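Local structure of putative phosphosugar isomerases (Salmonella typhimurium LT2, 3FKJ) at residues Y215-G220 and A243-G248; P263-Q268 and Q292-D297. The protein probably binds phosphorylated sugars or related carbohydrate derivatives through SIS domains and may isomerise them. One frame throughout, in Å; residues are numbered along the deposited sequence. Where two conformers were deposited one is given.

Contact 1 (Y215-G220 and A243-G248); sequences YMMGSG and ASIHSG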
loop_
_atom_site.group_PDB
_atom_site.type_symbol
_atom_site.label_atom_id
_atom_site.label_comp_id
_atom_site.label_asym_id
_atom_site.label_seq_id
_atom_site.Cartn_x
_atom_site.Cartn_y
_atom_site.Cartn_z
ATOM N N TYR A 215 0.550 17.012 -1.114
ATOM C CA TYR A 215 0.064 15.669 -1.504
ATOM C C TYR A 215 0.841 15.113 -2.741
ATOM O O TYR A 215 0.936 15.783 -3.760
ATOM C CB TYR A 215 -1.463 15.659 -1.725
ATOM C CG TYR A 215 -2.246 15.942 -0.457
ATOM C CD1 TYR A 215 -2.395 14.953 0.531
ATOM C CD2 TYR A 215 -2.792 17.207 -0.211
ATOM C CE1 TYR A 215 -3.076 15.205 1.703
ATOM C CE2 TYR A 215 -3.489 17.477 0.961
ATOM C CZ TYR A 215 -3.629 16.457 1.926
ATOM O OH TYR A 215 -4.309 16.668 3.093
HETATM N N MSE A 216 1.449 13.929 -2.562
HETATM C CA MSE A 216 2.085 13.153 -3.635
HETATM C C MSE A 216 1.077 12.254 -4.320
HETATM O O MSE A 216 0.189 11.637 -3.663
HETATM C CB MSE A 216 3.200 12.276 -3.092
HETATM C CG MSE A 216 4.358 13.038 -2.452
HETATM SE SE MSE A 216 5.116 14.443 -3.526
HETATM C CE MSE A 216 5.412 13.280 -5.173
HETATM N N MSE A 217 1.190 12.175 -5.634
HETATM C CA MSE A 217 0.256 11.377 -6.426
HETATM C C MSE A 217 0.959 10.698 -7.605
HETATM O O MSE A 217 1.945 11.200 -8.153
HETATM C CB MSE A 217 -0.918 12.272 -6.896
HETATM C CG MSE A 217 -2.071 11.538 -7.578
HETATM SE SE MSE A 217 -3.566 12.733 -8.078
HETATM C CE MSE A 217 -3.763 13.634 -6.434
ATOM N N GLY A 218 0.417 9.548 -7.969
ATOM C CA GLY A 218 0.916 8.716 -9.011
ATOM C C GLY A 218 0.056 7.479 -9.084
ATOM O O GLY A 218 -0.810 7.238 -8.230
ATOM N N SER A 219 0.294 6.695 -10.123
ATOM C CA SER A 219 -0.415 5.445 -10.330
ATOM C C SER A 219 0.501 4.458 -10.965
ATOM O O SER A 219 1.585 4.814 -11.404
ATOM C CB SER A 219 -1.628 5.662 -11.255
ATOM O OG SER A 219 -1.208 6.042 -12.561
ATOM N N GLY A 220 0.044 3.222 -11.079
ATOM C CA GLY A 220 0.834 2.187 -11.770
ATOM C C GLY A 220 2.282 2.121 -11.364
ATOM O O GLY A 220 2.574 1.968 -10.180
ATOM N N ALA A 243 0.895 13.287 2.459
ATOM C CA ALA A 243 0.288 11.991 2.189
ATOM C C ALA A 243 0.511 11.680 0.732
ATOM O O ALA A 243 0.669 12.586 -0.074
ATOM C CB ALA A 243 -1.262 12.013 2.476
ATOM N N SER A 244 0.527 10.385 0.424
ATOM C CA SER A 244 0.457 9.878 -0.932
ATOM C C SER A 244 -0.959 9.377 -1.185
ATOM O O SER A 244 -1.616 8.805 -0.290
ATOM C CB SER A 244 1.520 8.812 -1.191
ATOM O OG SER A 244 1.351 7.751 -0.298
ATOM N N ILE A 245 -1.445 9.712 -2.370
ATOM C CA ILE A 245 -2.758 9.383 -2.892
ATOM C C ILE A 245 -2.537 8.737 -4.267
ATOM O O ILE A 245 -1.921 9.348 -5.171
ATOM C CB ILE A 245 -3.639 10.632 -3.127
ATOM C CG1 ILE A 245 -3.720 11.479 -1.870
ATOM C CG2 ILE A 245 -5.059 10.217 -3.622
ATOM C CD1 ILE A 245 -4.349 12.830 -2.123
ATOM N N HIS A 246 -3.039 7.522 -4.432
ATOM C CA HIS A 246 -3.071 6.897 -5.732
ATOM C C HIS A 246 -4.051 7.700 -6.624
ATOM O O HIS A 246 -5.173 8.086 -6.182
ATOM C CB HIS A 246 -3.447 5.424 -5.600
ATOM C CG HIS A 246 -3.288 4.644 -6.862
ATOM N ND1 HIS A 246 -4.118 4.818 -7.949
ATOM C CD2 HIS A 246 -2.393 3.691 -7.216
ATOM C CE1 HIS A 246 -3.733 4.014 -8.923
ATOM N NE2 HIS A 246 -2.684 3.329 -8.509
ATOM N N SER A 247 -3.613 7.988 -7.857
ATOM C CA SER A 247 -4.400 8.784 -8.789
ATOM C C SER A 247 -5.845 8.274 -8.925
ATOM O O SER A 247 -6.792 9.085 -9.042
ATOM C CB SER A 247 -3.755 8.771 -10.150
ATOM O OG SER A 247 -2.499 9.369 -10.161
ATOM N N GLY A 248 -5.999 6.940 -8.917
ATOM C CA GLY A 248 -7.271 6.263 -9.036
ATOM C C GLY A 248 -8.112 6.495 -7.788
ATOM O O GLY A 248 -9.303 6.825 -7.883
HETATM O O HOH W 1 0.054 1.184 -8.453
#

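Contact 2 (P263-Q268 and Q292-D297); sequences PFILLQ and QLIDAD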
loop_
_atom_site.group_PDB
_atom_site.type_symbol
_atom_site.label_atom_id
_atom_site.label_comp_id
_atom_site.label_asym_id
_atom_site.label_seq_id
_atom_site.Cartn_x
_atom_site.Cartn_y
_atom_site.Cartn_z
ATOM N N PRO A 263 -1.605 21.954 -2.482
ATOM C CA PRO A 263 -0.439 21.481 -3.251
ATOM C C PRO A 263 -0.427 19.980 -3.551
ATOM O O PRO A 263 -0.558 19.169 -2.652
ATOM C CB PRO A 263 0.754 21.888 -2.366
ATOM C CG PRO A 263 0.175 22.834 -1.329
ATOM C CD PRO A 263 -1.210 22.252 -1.097
ATOM N N PHE A 264 -0.307 19.651 -4.828
ATOM C CA PHE A 264 -0.152 18.286 -5.319
ATOM C C PHE A 264 1.076 18.208 -6.227
ATOM O O PHE A 264 1.239 19.018 -7.132
ATOM C CB PHE A 264 -1.360 17.876 -6.171
ATOM C CG PHE A 264 -2.665 17.890 -5.438
ATOM C CD1 PHE A 264 -3.115 16.753 -4.784
ATOM C CD2 PHE A 264 -3.468 19.022 -5.435
ATOM C CE1 PHE A 264 -4.332 16.749 -4.106
ATOM C CE2 PHE A 264 -4.682 19.026 -4.774
ATOM C CZ PHE A 264 -5.105 17.864 -4.081
ATOM N N ILE A 265 1.913 17.211 -5.997
ATOM C CA ILE A 265 2.942 16.828 -6.935
ATOM C C ILE A 265 2.495 15.467 -7.523
ATOM O O ILE A 265 2.395 14.461 -6.788
ATOM C CB ILE A 265 4.353 16.709 -6.261
ATOM C CG1 ILE A 265 4.666 18.013 -5.500
ATOM C CG2 ILE A 265 5.424 16.349 -7.349
ATOM C CD1 ILE A 265 5.716 17.924 -4.402
ATOM N N LEU A 266 2.193 15.482 -8.826
ATOM C CA LEU A 266 1.782 14.303 -9.586
ATOM C C LEU A 266 2.972 13.794 -10.367
ATOM O O LEU A 266 3.570 14.517 -11.149
ATOM C CB LEU A 266 0.614 14.593 -10.531
ATOM C CG LEU A 266 0.112 13.479 -11.484
ATOM C CD1 LEU A 266 -0.486 12.342 -10.695
ATOM C CD2 LEU A 266 -0.918 14.016 -12.444
ATOM N N LEU A 267 3.326 12.545 -10.104
ATOM C CA LEU A 267 4.329 11.820 -10.872
ATOM C C LEU A 267 3.599 11.001 -11.896
ATOM O O LEU A 267 3.201 9.889 -11.611
ATOM C CB LEU A 267 5.151 10.914 -9.966
ATOM C CG LEU A 267 5.802 11.594 -8.748
ATOM C CD1 LEU A 267 6.652 10.588 -8.100
ATOM C CD2 LEU A 267 6.610 12.828 -9.131
ATOM N N GLN A 268 3.409 11.598 -13.069
ATOM C CA GLN A 268 2.645 11.013 -14.171
ATOM C C GLN A 268 3.477 9.956 -14.929
ATOM O O GLN A 268 4.687 10.122 -15.153
ATOM C CB GLN A 268 2.162 12.111 -15.147
ATOM C CG GLN A 268 1.275 11.604 -16.273
ATOM C CD GLN A 268 0.614 12.707 -17.078
ATOM O OE1 GLN A 268 1.111 13.834 -17.132
ATOM N NE2 GLN A 268 -0.518 12.382 -17.717
ATOM N N GLN A 292 2.304 20.647 -9.308
ATOM C CA GLN A 292 3.592 20.413 -9.961
ATOM C C GLN A 292 3.442 19.084 -10.674
ATOM O O GLN A 292 3.263 18.029 -10.028
ATOM C CB GLN A 292 4.732 20.311 -8.951
ATOM C CG GLN A 292 6.088 19.874 -9.559
ATOM C CD GLN A 292 6.659 20.936 -10.493
ATOM O OE1 GLN A 292 6.459 22.117 -10.274
ATOM N NE2 GLN A 292 7.351 20.511 -11.546
ATOM N N LEU A 293 3.462 19.136 -11.996
ATOM C CA LEU A 293 3.424 17.941 -12.807
ATOM C C LEU A 293 4.847 17.519 -13.154
ATOM O O LEU A 293 5.634 18.322 -13.613
ATOM C CB LEU A 293 2.615 18.206 -14.076
ATOM C CG LEU A 293 2.341 17.016 -15.004
ATOM C CD1 LEU A 293 1.701 15.826 -14.285
ATOM C CD2 LEU A 293 1.474 17.505 -16.143
ATOM N N ILE A 294 5.181 16.260 -12.907
ATOM C CA ILE A 294 6.430 15.681 -13.418
ATOM C C ILE A 294 6.053 14.477 -14.271
ATOM O O ILE A 294 5.600 13.463 -13.757
ATOM C CB ILE A 294 7.377 15.288 -12.270
ATOM C CG1 ILE A 294 7.646 16.534 -11.379
ATOM C CG2 ILE A 294 8.665 14.713 -12.844
ATOM C CD1 ILE A 294 8.452 16.280 -10.129
ATOM N N ASP A 295 6.231 14.611 -15.589
ATOM C CA ASP A 295 5.712 13.638 -16.541
ATOM C C ASP A 295 6.828 12.768 -17.098
ATOM O O ASP A 295 7.727 13.282 -17.776
ATOM C CB ASP A 295 4.990 14.366 -17.692
ATOM C CG ASP A 295 4.316 13.394 -18.679
ATOM O OD1 ASP A 295 4.351 12.152 -18.443
ATOM O OD2 ASP A 295 3.734 13.871 -19.681
ATOM N N ALA A 296 6.757 11.449 -16.853
ATOM C CA ALA A 296 7.789 10.535 -17.381
ATOM C C ALA A 296 7.932 10.644 -18.909
ATOM O O ALA A 296 9.050 10.660 -19.431
ATOM C CB ALA A 296 7.520 9.103 -16.971
ATOM N N ASP A 297 6.799 10.722 -19.610
ATOM C CA ASP A 297 6.784 10.785 -21.080
ATOM C C ASP A 297 7.484 12.000 -21.667
ATOM O O ASP A 297 7.967 11.925 -22.785
ATOM C CB ASP A 297 5.349 10.718 -21.629
ATOM C CG ASP A 297 5.019 9.371 -22.286
ATOM O OD1 ASP A 297 5.965 8.653 -22.674
ATOM O OD2 ASP A 297 3.809 9.040 -22.428
#

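Contact 1 (Y215-G220 and A243-G248)
M216 and S244 pair in register where strand 213-218 meets strand 241-246, the two strands of a beta-alpha-beta unit whose helix 223-238 is the connection between them. M216 turns both its N and its O to strand 241-246: its N gives a hydrogen bond to A243 O, 2.9 Å away and in the carbonyl plane, and its O takes one from I245 N. The short strand segments run parallel at 28° to each other, and the last link differs, for S247 N reaches G218 O from 45° above the carbonyl plane.

On the sheet face that carries Y215, M217, A243 and I245 the filling is apolar. A243 CB sits at the edge of the Y215 ring, 3.7 Å from CD1, while I245 CD1 meets the same ring atom obliquely. The hydroxyl of Y215 bonds to N241 of the second subunit, which brings the contact to the dimer interface.

H246 can be followed outward. Its CB lies 4.1 Å from G218 O; CG, anti to the backbone N (chi1 -170°), brings the ring over that oxygen, which stands 3.8 Å above the ring plane and toward the rim. S219 CA lies over the ring in a CH-pi contact, and CE1 comes within 3.5 Å of S219 CB. ND1 accepts a hydrogen bond from G248 N, in the ring plane. NE2 at the tip bonds to E78 of the second subunit, which also takes G220 N; with both ring nitrogens bonded, rotation of the imidazole is restrained. S219 OG and S247 OG share D277 OD1. A water donates a hydrogen bond to G220 O, its oxygen 3.2 Å from that carbonyl oxygen.

Contact 2 (P263-Q268 and Q292-D297)
L266 and L293 lie side by side on one face of the parallel sheet, CD2 of L266 3.7 Å from CD1 of L293, in a beta-alpha-beta unit that joins strand 263-268 to strand 290-295 through helix 274-286. On the face of I265, L267 and I294, the CD1 of I294 touches both I265 CG2 and L267 CD2. Five backbone hydrogen bonds tie the strands, from Q292 N to F264 O through to A296 N and Q268 O; the straightest joins I294 N to L266 O, 173° at the hydrogen.

Q268 stretches out fully from CB, with CG anti to the backbone N (chi1 -176°), and its amide crosses the D295 carboxylate, the two planes 27° apart. Q268 OE1 lies 3.5 Å from L293 CD1 and 3.6 Å from D295 CG, contacts without a hydrogen bond.

Farther out, D278 on helix 274-286 accepts Q268 NE2 and helps fix the amide's rotation, while R274 of that helix makes a salt bridge to D295 OD1. An Asx turn closes the strand end: D297 N reaches D295 OD1 from above the carboxylate plane, 3.1 Å away.

Overall arrangement
Both contacts are largely buried and belong to one parallel four-stranded sheet, contact 1 joining strand 213-218 to the outermost strand 241-246, contact 2 joining strand 263-268 to strand 290-295 at the other edge. The central strands 213-218 and 263-268 are neighbours, and probable backbone hydrogen bonds run across them from I265 N to Y215 O and from L267 N to M217 O. Contact 2 has the more regular ladder, and its polar ends are held within the chain. Contact 1 has fewer backbone bonds and turns at its C-terminal end to serines, glycines and a histidine, where the second subunit supplies E78.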